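Local coordinates for ORF59 (Human herpesvirus 8, PDB 3HSL), which serves as the processivity subunit of the viral DNA polymerase in lytic replication, probably acting as a sliding clamp that keeps the polymerase on its template, at residues R101-A106 against V131-S136; R186-K191 against F209-V214; V198-T203 against I218-E223. One frame throughout, in Å; residues are numbered along the deposited sequence.

Contact 1: residues R101-A106 against V131-S136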
# COMPACT_ATOMS: atom_id res chain seq x y z
N ARG A 101 10.68 -0.48 -0.95
CA ARG A 101 9.61 -0.47 -1.95
C ARG A 101 9.96 0.54 -3.03
O ARG A 101 9.81 0.27 -4.22
CB ARG A 101 8.29 -0.05 -1.36
CG ARG A 101 7.15 -0.33 -2.28
CD ARG A 101 6.11 0.73 -2.17
NE ARG A 101 4.96 0.39 -3.00
CZ ARG A 101 4.23 1.29 -3.65
NH1 ARG A 101 4.55 2.57 -3.58
NH2 ARG A 101 3.19 0.91 -4.39
N GLU A 102 10.41 1.71 -2.59
CA GLU A 102 10.78 2.82 -3.46
C GLU A 102 12.18 2.64 -4.05
O GLU A 102 12.43 3.08 -5.17
CB GLU A 102 10.73 4.14 -2.70
CG GLU A 102 9.41 4.39 -1.98
CD GLU A 102 8.23 4.39 -2.93
OE1 GLU A 102 8.34 5.01 -4.02
OE2 GLU A 102 7.19 3.77 -2.58
N LEU A 103 13.09 1.99 -3.33
CA LEU A 103 14.43 1.80 -3.89
C LEU A 103 14.35 0.85 -5.08
O LEU A 103 15.11 0.98 -6.02
CB LEU A 103 15.44 1.30 -2.86
CG LEU A 103 15.79 2.24 -1.70
CD1 LEU A 103 16.68 1.54 -0.68
CD2 LEU A 103 16.44 3.52 -2.18
N PHE A 104 13.41 -0.10 -5.02
CA PHE A 104 13.18 -1.10 -6.07
C PHE A 104 12.06 -0.75 -7.04
O PHE A 104 11.70 -1.56 -7.90
CB PHE A 104 12.89 -2.48 -5.46
CG PHE A 104 14.10 -3.18 -4.94
CD1 PHE A 104 14.81 -4.05 -5.77
CD2 PHE A 104 14.53 -2.99 -3.64
CE1 PHE A 104 15.93 -4.71 -5.31
CE2 PHE A 104 15.66 -3.65 -3.17
CZ PHE A 104 16.36 -4.51 -4.02
N GLY A 105 11.49 0.44 -6.90
CA GLY A 105 10.42 0.86 -7.79
C GLY A 105 10.83 0.72 -9.24
O GLY A 105 11.99 0.95 -9.58
N ALA A 106 9.88 0.35 -10.09
CA ALA A 106 10.16 0.20 -11.51
C ALA A 106 10.41 1.56 -12.17
O ALA A 106 11.39 1.75 -12.91
CB ALA A 106 8.99 -0.51 -12.21
N VAL A 131 18.13 9.94 8.72
CA VAL A 131 18.28 9.33 7.39
C VAL A 131 17.44 10.07 6.36
O VAL A 131 16.26 10.33 6.59
CB VAL A 131 17.65 7.92 7.31
CG1 VAL A 131 18.21 7.20 6.12
CG2 VAL A 131 17.95 7.11 8.49
N ARG A 132 18.04 10.40 5.22
CA ARG A 132 17.30 10.99 4.10
C ARG A 132 17.42 10.10 2.89
O ARG A 132 18.53 9.70 2.51
CB ARG A 132 17.76 12.34 3.60
CG ARG A 132 17.22 13.60 4.20
CD ARG A 132 17.48 14.64 3.09
NE ARG A 132 18.86 14.51 2.60
CZ ARG A 132 19.38 15.16 1.55
NH1 ARG A 132 18.63 16.00 0.85
NH2 ARG A 132 20.64 14.96 1.19
N THR A 133 16.29 9.79 2.28
CA THR A 133 16.29 9.00 1.08
C THR A 133 15.62 9.89 0.07
O THR A 133 14.54 10.45 0.31
CB THR A 133 15.53 7.67 1.26
OG1 THR A 133 16.18 6.89 2.27
CG2 THR A 133 15.50 6.87 -0.04
N THR A 134 16.28 10.02 -1.06
CA THR A 134 15.77 10.82 -2.13
C THR A 134 15.51 9.89 -3.26
O THR A 134 16.41 9.16 -3.67
CB THR A 134 16.81 11.86 -2.55
OG1 THR A 134 16.96 12.80 -1.49
CG2 THR A 134 16.35 12.61 -3.80
N ILE A 135 14.27 9.92 -3.77
CA ILE A 135 13.88 9.11 -4.91
C ILE A 135 13.48 10.06 -6.08
O ILE A 135 12.79 11.07 -5.87
CB ILE A 135 12.72 8.13 -4.58
CG1 ILE A 135 13.01 7.24 -3.35
CG2 ILE A 135 12.36 7.28 -5.80
CD1 ILE A 135 14.23 6.29 -3.45
N SER A 136 13.92 9.72 -7.30
CA SER A 136 13.61 10.48 -8.50
C SER A 136 12.96 9.50 -9.45
O SER A 136 13.57 8.51 -9.83
CB SER A 136 14.88 11.05 -9.12
OG SER A 136 15.53 11.90 -8.19

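Contact 2: residues R186-K191 against F209-V214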
# COMPACT_ATOMS: atom_id res chain seq x y z
N ARG A 186 3.14 -27.62 5.82
CA ARG A 186 1.92 -26.81 5.96
C ARG A 186 0.65 -27.60 6.25
O ARG A 186 -0.31 -27.03 6.76
CB ARG A 186 1.71 -25.84 4.79
CG ARG A 186 1.51 -26.47 3.43
CD ARG A 186 0.88 -25.45 2.49
NE ARG A 186 1.66 -24.21 2.43
CZ ARG A 186 2.58 -23.94 1.50
NH1 ARG A 186 2.84 -24.82 0.54
NH2 ARG A 186 3.23 -22.79 1.54
N GLN A 187 0.62 -28.89 5.95
CA GLN A 187 -0.58 -29.63 6.25
C GLN A 187 -0.58 -30.09 7.71
O GLN A 187 -1.52 -30.74 8.17
CB GLN A 187 -0.86 -30.74 5.22
CG GLN A 187 0.10 -31.89 5.18
CD GLN A 187 -0.13 -32.80 3.99
OE1 GLN A 187 -0.57 -32.35 2.93
NE2 GLN A 187 0.17 -34.08 4.14
N GLN A 188 0.50 -29.75 8.43
CA GLN A 188 0.63 -30.07 9.85
C GLN A 188 0.30 -28.83 10.65
O GLN A 188 0.01 -28.90 11.84
CB GLN A 188 2.06 -30.49 10.20
CG GLN A 188 2.57 -31.62 9.37
CD GLN A 188 1.68 -32.82 9.42
OE1 GLN A 188 1.01 -33.07 10.42
NE2 GLN A 188 1.66 -33.57 8.33
N LYS A 189 0.35 -27.68 9.97
CA LYS A 189 0.07 -26.38 10.56
C LYS A 189 -1.35 -26.30 11.08
O LYS A 189 -2.28 -26.88 10.50
CB LYS A 189 0.32 -25.30 9.51
CG LYS A 189 0.26 -23.88 10.02
CD LYS A 189 0.73 -22.95 8.92
CE LYS A 189 0.89 -21.53 9.40
NZ LYS A 189 1.54 -20.76 8.30
N THR A 190 -1.52 -25.58 12.19
CA THR A 190 -2.82 -25.39 12.82
C THR A 190 -2.99 -23.88 12.99
O THR A 190 -2.37 -23.10 12.24
CB THR A 190 -2.94 -26.16 14.18
OG1 THR A 190 -1.91 -25.73 15.07
CG2 THR A 190 -2.84 -27.67 13.97
N LYS A 191 -3.82 -23.45 13.95
CA LYS A 191 -4.02 -22.01 14.18
C LYS A 191 -2.81 -21.54 14.99
O LYS A 191 -2.22 -20.50 14.71
CB LYS A 191 -5.32 -21.70 14.93
CG LYS A 191 -6.62 -22.30 14.35
CD LYS A 191 -6.66 -23.84 14.49
CE LYS A 191 -7.94 -24.40 13.90
NZ LYS A 191 -7.95 -25.88 13.99
N PHE A 209 11.87 -34.71 9.99
CA PHE A 209 11.08 -33.59 10.49
C PHE A 209 10.04 -34.21 11.40
O PHE A 209 9.25 -35.04 10.97
CB PHE A 209 10.50 -32.77 9.32
CG PHE A 209 11.57 -32.10 8.47
CD1 PHE A 209 11.89 -30.75 8.66
CD2 PHE A 209 12.26 -32.81 7.49
CE1 PHE A 209 12.88 -30.11 7.88
CE2 PHE A 209 13.25 -32.19 6.69
CZ PHE A 209 13.56 -30.83 6.89
N SER A 210 10.06 -33.80 12.66
CA SER A 210 9.16 -34.34 13.67
C SER A 210 8.34 -33.28 14.35
O SER A 210 8.86 -32.28 14.88
CB SER A 210 9.96 -35.13 14.72
OG SER A 210 9.11 -35.60 15.74
N LEU A 211 7.03 -33.51 14.35
CA LEU A 211 6.14 -32.53 14.91
C LEU A 211 4.88 -33.21 15.46
O LEU A 211 4.36 -34.16 14.87
CB LEU A 211 5.80 -31.59 13.75
CG LEU A 211 5.22 -30.20 13.91
CD1 LEU A 211 5.05 -29.71 12.50
CD2 LEU A 211 3.90 -30.20 14.62
N GLY A 212 4.40 -32.72 16.60
CA GLY A 212 3.23 -33.33 17.22
C GLY A 212 3.63 -34.78 17.34
O GLY A 212 4.64 -35.09 17.99
N GLY A 213 2.87 -35.66 16.70
CA GLY A 213 3.16 -37.10 16.72
C GLY A 213 3.38 -37.71 15.34
O GLY A 213 3.16 -38.90 15.16
N VAL A 214 3.82 -36.91 14.37
CA VAL A 214 4.07 -37.39 13.00
C VAL A 214 5.45 -36.97 12.52
O VAL A 214 5.97 -35.94 12.92
CB VAL A 214 3.00 -36.89 11.99
CG1 VAL A 214 1.67 -37.61 12.19
CG2 VAL A 214 2.85 -35.35 12.04

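Contact 3: residues V198-T203 against I218-E223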
# COMPACT_ATOMS: atom_id res chain seq x y z
N VAL A 198 14.06 -30.92 13.88
CA VAL A 198 14.69 -31.30 12.62
C VAL A 198 15.98 -31.98 13.04
O VAL A 198 16.76 -31.39 13.77
CB VAL A 198 15.07 -30.04 11.82
CG1 VAL A 198 15.49 -30.40 10.40
CG2 VAL A 198 13.89 -29.06 11.75
N SER A 199 16.23 -33.20 12.61
CA SER A 199 17.47 -33.83 13.03
C SER A 199 18.19 -34.44 11.85
O SER A 199 17.59 -34.65 10.79
CB SER A 199 17.25 -34.88 14.12
OG SER A 199 16.43 -35.92 13.65
N VAL A 200 19.48 -34.72 12.02
CA VAL A 200 20.27 -35.28 10.96
C VAL A 200 21.09 -36.37 11.57
O VAL A 200 21.75 -36.18 12.60
CB VAL A 200 21.21 -34.22 10.33
CG1 VAL A 200 21.96 -34.79 9.15
CG2 VAL A 200 20.44 -33.02 9.85
N SER A 201 21.05 -37.52 10.91
CA SER A 201 21.78 -38.70 11.32
C SER A 201 22.99 -38.87 10.43
O SER A 201 22.86 -38.87 9.21
CB SER A 201 20.89 -39.91 11.11
OG SER A 201 21.67 -41.07 11.22
N GLU A 202 24.17 -39.02 11.03
CA GLU A 202 25.34 -39.23 10.21
C GLU A 202 25.40 -40.72 9.80
O GLU A 202 25.78 -41.03 8.67
CB GLU A 202 26.62 -38.80 10.92
CG GLU A 202 27.86 -39.05 10.07
CD GLU A 202 29.16 -38.93 10.84
OE1 GLU A 202 30.15 -39.54 10.37
OE2 GLU A 202 29.22 -38.26 11.90
N THR A 203 25.02 -41.62 10.71
CA THR A 203 25.02 -43.07 10.44
C THR A 203 24.19 -43.38 9.20
O THR A 203 24.70 -43.93 8.22
CB THR A 203 24.46 -43.89 11.63
OG1 THR A 203 25.26 -43.66 12.79
CG2 THR A 203 24.44 -45.38 11.32
N ILE A 218 13.64 -38.18 5.23
CA ILE A 218 14.25 -37.92 3.93
C ILE A 218 15.70 -38.40 3.94
O ILE A 218 16.47 -38.05 4.84
CB ILE A 218 14.25 -36.42 3.58
CG1 ILE A 218 12.82 -35.87 3.54
CG2 ILE A 218 14.97 -36.20 2.25
CD1 ILE A 218 12.73 -34.39 3.30
N ASP A 219 16.08 -39.21 2.96
CA ASP A 219 17.47 -39.64 2.91
C ASP A 219 18.22 -38.83 1.86
O ASP A 219 17.62 -38.26 0.95
CB ASP A 219 17.62 -41.16 2.70
CG ASP A 219 16.98 -41.66 1.43
OD1 ASP A 219 16.22 -40.91 0.79
OD2 ASP A 219 17.24 -42.83 1.06
N PHE A 220 19.54 -38.76 1.99
CA PHE A 220 20.37 -38.00 1.05
C PHE A 220 21.70 -38.67 0.75
O PHE A 220 22.17 -39.51 1.51
CB PHE A 220 20.60 -36.57 1.58
CG PHE A 220 21.27 -36.53 2.94
CD1 PHE A 220 22.66 -36.57 3.05
CD2 PHE A 220 20.51 -36.46 4.10
CE1 PHE A 220 23.28 -36.54 4.29
CE2 PHE A 220 21.11 -36.42 5.33
CZ PHE A 220 22.50 -36.46 5.43
N LYS A 221 22.31 -38.31 -0.38
CA LYS A 221 23.62 -38.88 -0.72
C LYS A 221 24.65 -37.91 -0.12
O LYS A 221 24.68 -36.72 -0.47
CB LYS A 221 23.80 -39.05 -2.23
N PRO A 222 25.49 -38.41 0.80
CA PRO A 222 26.49 -37.56 1.41
C PRO A 222 27.76 -37.46 0.55
O PRO A 222 28.24 -38.48 0.06
CB PRO A 222 26.80 -38.27 2.72
CG PRO A 222 26.54 -39.73 2.43
CD PRO A 222 25.54 -39.80 1.31
N GLU A 223 28.29 -36.25 0.37
CA GLU A 223 29.51 -36.09 -0.43
C GLU A 223 30.81 -36.46 0.29
O GLU A 223 31.11 -35.93 1.37
CB GLU A 223 29.61 -34.70 -1.07
CG GLU A 223 28.77 -34.51 -2.33
CD GLU A 223 29.24 -35.36 -3.54
OE1 GLU A 223 30.08 -36.29 -3.40
OE2 GLU A 223 28.75 -35.07 -4.66

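Contact 1: residues R101-A106 against V131-S136
Glu102 and Leu103, at the end of the short helix 99-103, pack on Thr133 and Ile135 of strand 130-137. This is helix-on-sheet packing. The strand lies between strands 108-116 and 143-149 in an antiparallel sheet; the family belongs to the DNA clamp clan. The backbones stay apart, with the CA atoms of Glu102 and Ile135 7.2 Å from each other. Side chains bridge the gap.

The close part is apolar and buried. The CD1 end of Ile135 rests against two helix residues, Glu102 and Leu103. Leu103 CD2 is 3.8 Å from Ile135 CD1, and the two side chains cross at about a right angle. Of the Glu102 side chain, the base touches: CB is 3.9 Å from Ile135 CG1. Ile135 CG1 is anti to the carbonyl carbon (chi1 -53°), which aims this branch at the helix. Leu21 of helix 18-35 also touches Leu103, and Ala111 of strand 108-116 touches Ile135.

The polar and more open sides are looser. The Glu102 chain bends at chi2 (-59°) and carries its carboxylate off the apolar patch. There OE1 is hydrogen-bonded to the Tyr137 hydroxyl, just past the strand segment. Gly96 of the second subunit packs on Glu102. On the far face of the sheet, Thr134 points away from the helix and is partly exposed, against Val145. The looser edge of the apolar patch is Thr133, whose methyl CG2 is 4.1 Å from Leu103 CD2.

Contact 2: residues R186-K191 against F209-V214
Gln188 and Leu211 bring the two backbones nearest, with their CA atoms 7.9 Å apart. Segment 186-191 leaves helix 175-186 as an irregular loop, with a weak backbone hydrogen bond from Lys189 N to Arg186 O. Segment 209-214 ends strand 206-211 and reverses. Leu211 to Val214 form a type II' turn. Gly212 takes the positive-phi position (phi 54°), and Gly213 follows it. The turn is closed twice: Val214 N hydrogen-bonds to Leu211 O at 2.8 Å, and Leu211 N hydrogen-bonds to Val214 O at 3.0 Å.

This is the tight two-residue turn of a beta hairpin, joining strands 206-211 and 214-222. The loop after the helix lies beside the hairpin tip. Gln188 alone makes the contact from the loop side, and it meets the residues at both ends of the turn. Its CB lies 3.9 Å from Leu211 CD1. Leu211 is buried, with CG anti to the backbone N (chi1 -162°), sending CD1 toward the loop, and it also packs on Val196 of strand 195-201.

Further out, the Gln188 chain bends at chi2 (-55°) and brings its amide to Val214. The two side chains approach from opposite directions. Amide carbon CD lies 3.8 Å from Val214 CG2, and OE1 faces the same methyl. The other end of the amide turns back to helix 175-186, where NE2 makes a weak hydrogen bond to Trp184 O. Trp184 also touches Val214.

Contact 3: residues V198-T203 against I218-E223
Phe220 reaches across to Val200 from the middle of segment 218-223. Ahead of it, Ile218 is in regular strand, with its backbone hydrogen-bonded to Val207 of strand 206-211. Its buried side chain packs on Phe209. Asp219 comes next and is exposed.

Phe220 sits at the break in strand 214-222, yet its backbone still hydrogen-bonds to Ser205. Its CG lies between the backbone N and the carbonyl carbon (chi1 58°). The ring then extends toward strand 195-201, leading with CZ. Val200 CG1 is 4.1 Å from Phe220 CZ, and the two side chains cross at about a right angle. A chi1 of -176° places Val200 CG1 toward the ring. Ser201 O lies at the margin of the contact, 4.5 Å from Phe220 CZ, in an oblique position to the ring.

The three strands 195-201, 206-211 and 214-222 form an antiparallel meander. The two touching strands are therefore not neighbours. Strand 206-211 runs between them, and its Val207 touches both Val200 and Phe220. Val244 also packs on both, while Thr169 touches Val200 and Leu171 touches Phe220.

Beyond Phe220 the strand resumes at Lys221, whose side chain is not modelled past CB. Pro222 is exposed and rests on Ser205, in the turn that follows segment 198-203. Ser201 OG is hydrogen-bonded to Leu204 N, just past that segment. Glu223 then leaves the strand and touches Leu233.

Contact 1 stands alone on one side of the chain's centre. Contacts 2 and 3 lie on the opposite side. The centre of contact 1 is 41 Å from that of contact 2 and 44 Å from that of contact 3; the nearest atoms are about 23 Å and 29 Å away. Contacts 2 and 3 have centres 21 Å apart and touch through Phe209. Its CE1 is 3.6 Å from Val198 CG1, and its CE2 is 4.1 Å from Ile218 CD1. Their segments alternate along the chain. Contact 2 sets loop 186-191 against the tip of hairpin 206-211/214-222; contact 3 joins strands 195-201 and 214-222 across strand 206-211. Only contact 1 is touched by the second subunit.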